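Local coordinates for PatF (PDB 4BG2), which is of unproven activity but belongs with the prenyltransferase-like proteins of patellamide biosynthesis, built on the barrel fold of the ABBA prenyltransferases, at residues A[274-279]-A[300-305]. Numbering follows the deposited sequence.
Sequences GCITDV and YDQWDE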
loop_
_atom_site.group_PDB
_atom_site.type_symbol
_atom_site.label_atom_id
_atom_site.label_comp_id
_atom_site.label_asym_id
_atom_site.label_seq_id
_atom_site.Cartn_x
_atom_site.Cartn_y
_atom_site.Cartn_z
ATOM N N GLY A 274 -2.502 -8.945 18.342
ATOM C CA GLY A 274 -3.419 -7.881 18.728
ATOM C C GLY A 274 -3.226 -6.673 17.836
ATOM O O GLY A 274 -2.310 -6.626 17.002
ATOM N N CYS A 275 -4.099 -5.691 17.999
ATOM C CA CYS A 275 -3.903 -4.364 17.415
ATOM C C CYS A 275 -4.201 -4.249 15.934
ATOM O O CYS A 275 -4.076 -3.167 15.381
ATOM C CB CYS A 275 -2.488 -3.843 17.727
ATOM S SG CYS A 275 -2.183 -3.872 19.514
ATOM N N ILE A 276 -4.632 -5.350 15.321
ATOM C CA ILE A 276 -4.974 -5.385 13.920
ATOM C C ILE A 276 -6.373 -4.846 13.664
ATOM O O ILE A 276 -7.354 -5.381 14.184
ATOM C CB ILE A 276 -4.829 -6.800 13.348
ATOM C CG1 ILE A 276 -3.362 -7.227 13.462
ATOM C CG2 ILE A 276 -5.278 -6.825 11.889
ATOM C CD1 ILE A 276 -3.044 -8.581 12.870
ATOM N N THR A 277 -6.455 -3.775 12.875
ATOM C CA THR A 277 -7.721 -3.119 12.559
ATOM C C THR A 277 -8.313 -3.628 11.234
ATOM O O THR A 277 -9.518 -3.622 11.062
ATOM C CB THR A 277 -7.553 -1.599 12.438
ATOM O OG1 THR A 277 -6.508 -1.305 11.499
ATOM C CG2 THR A 277 -7.203 -0.998 13.770
ATOM N N ASP A 278 -7.457 -4.080 10.323
ATOM C CA ASP A 278 -7.891 -4.582 9.035
ATOM C C ASP A 278 -6.773 -5.372 8.351
ATOM O O ASP A 278 -5.589 -5.194 8.657
ATOM C CB ASP A 278 -8.346 -3.412 8.139
ATOM C CG ASP A 278 -7.265 -2.363 7.944
ATOM O OD1 ASP A 278 -6.441 -2.536 7.019
ATOM O OD2 ASP A 278 -7.228 -1.353 8.696
ATOM N N VAL A 279 -7.182 -6.212 7.400
ATOM C CA VAL A 279 -6.286 -7.004 6.563
ATOM C C VAL A 279 -6.720 -6.814 5.134
ATOM O O VAL A 279 -7.818 -6.338 4.876
ATOM C CB VAL A 279 -6.291 -8.495 6.927
ATOM C CG1 VAL A 279 -5.866 -8.649 8.371
ATOM C CG2 VAL A 279 -7.680 -9.136 6.741
ATOM N N TYR A 300 -1.628 -6.509 6.631
ATOM C CA TYR A 300 -2.355 -6.287 7.861
ATOM C C TYR A 300 -1.934 -4.941 8.445
ATOM O O TYR A 300 -0.775 -4.533 8.297
ATOM C CB TYR A 300 -2.158 -7.449 8.848
ATOM C CG TYR A 300 -0.761 -7.633 9.362
ATOM C CD1 TYR A 300 0.160 -8.390 8.663
ATOM C CD2 TYR A 300 -0.374 -7.082 10.566
ATOM C CE1 TYR A 300 1.442 -8.575 9.150
ATOM C CE2 TYR A 300 0.899 -7.274 11.064
ATOM C CZ TYR A 300 1.804 -8.006 10.344
ATOM O OH TYR A 300 3.077 -8.160 10.830
ATOM N N ASP A 301 -2.875 -4.276 9.117
ATOM C CA ASP A 301 -2.749 -2.899 9.560
ATOM C C ASP A 301 -2.871 -2.846 11.069
ATOM O O ASP A 301 -3.816 -3.413 11.645
ATOM C CB ASP A 301 -3.849 -2.064 8.902
ATOM C CG ASP A 301 -3.689 -0.548 9.124
ATOM O OD1 ASP A 301 -2.585 -0.060 9.459
ATOM O OD2 ASP A 301 -4.697 0.178 8.932
ATOM N N GLN A 302 -1.902 -2.191 11.711
ATOM C CA GLN A 302 -1.877 -2.030 13.150
ATOM C C GLN A 302 -1.789 -0.549 13.513
ATOM O O GLN A 302 -1.049 0.219 12.864
ATOM C CB GLN A 302 -0.705 -2.808 13.735
ATOM C CG GLN A 302 -0.865 -4.316 13.597
ATOM C CD GLN A 302 0.355 -5.078 14.073
ATOM O OE1 GLN A 302 1.403 -5.005 13.448
ATOM N NE2 GLN A 302 0.214 -5.835 15.156
ATOM N N TRP A 303 -2.562 -0.143 14.524
ATOM C CA TRP A 303 -2.631 1.250 14.955
ATOM C C TRP A 303 -1.841 1.418 16.252
ATOM O O TRP A 303 -2.030 0.674 17.214
ATOM C CB TRP A 303 -4.100 1.735 15.075
ATOM C CG TRP A 303 -4.781 1.932 13.684
ATOM C CD1 TRP A 303 -4.508 1.229 12.517
ATOM C CD2 TRP A 303 -5.841 2.862 13.339
ATOM N NE1 TRP A 303 -5.306 1.682 11.493
ATOM C CE2 TRP A 303 -6.134 2.672 11.962
ATOM C CE3 TRP A 303 -6.562 3.835 14.054
ATOM C CZ2 TRP A 303 -7.113 3.421 11.293
ATOM C CZ3 TRP A 303 -7.540 4.570 13.389
ATOM C CH2 TRP A 303 -7.802 4.360 12.020
ATOM N N ASP A 304 -0.944 2.410 16.273
ATOM C CA ASP A 304 0.014 2.547 17.372
ATOM C C ASP A 304 -0.567 3.034 18.689
ATOM O O ASP A 304 0.151 3.154 19.662
ATOM C CB ASP A 304 1.215 3.397 16.944
ATOM C CG ASP A 304 0.859 4.864 16.699
ATOM O OD1 ASP A 304 -0.230 5.347 17.100
ATOM O OD2 ASP A 304 1.720 5.557 16.118
ATOM N N GLU A 305 -1.859 3.329 18.724
ATOM C CA GLU A 305 -2.548 3.577 19.984
ATOM C C GLU A 305 -3.095 2.291 20.618
ATOM O O GLU A 305 -3.640 2.346 21.706
ATOM C CB GLU A 305 -3.683 4.580 19.763
ATOM C CG GLU A 305 -3.226 5.861 19.073
ATOM C CD GLU A 305 -3.307 7.085 19.948
ATOM O OE1 GLU A 305 -2.634 7.072 21.007
ATOM O OE2 GLU A 305 -4.015 8.062 19.563
#
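T277 lays its methyl CG2 over one face of the W303 indole, a CH-pi contact 3.8 Å from T277 CG2 to the centroid of the five-membered ring. At the indole edge sits the D301 carboxylate: W303 NE1 donates in its own ring plane to D301 OD2 (3.0 Å), meeting it from above the carboxylate plane. The Y300 ring has the Q302 amide carbon at its edge and I276 CD1 approaching obliquely, while Y300 OH bonds H22. With T277 OG1 wedged between its backbone N and carbonyl carbon (chi1 54°), the hydroxyl donates to D278 OD2. D278 OD2 and D301 OD2, 3.0 Å apart, are both acceptors with no hydrogen bond between them, like charges brought close. Were D278 replaced by an alanine, the T277 hydroxyl would be likely to lose its acceptor and be set free to turn. Q302 NE2 reaches G274 O almost head-on (3.2 Å), beside C275, which is disulfide-linked to C306. T277 N gives to D301 O (2.9 Å) and D301 N to D278 O (2.9 Å), setting two residues opposite one. These strands illustrate how a classic beta bulge places neighbouring side chains on one face of an antiparallel barrel, with helix 3-25 packed against the other, as in the ABBA prenyltransferase fold.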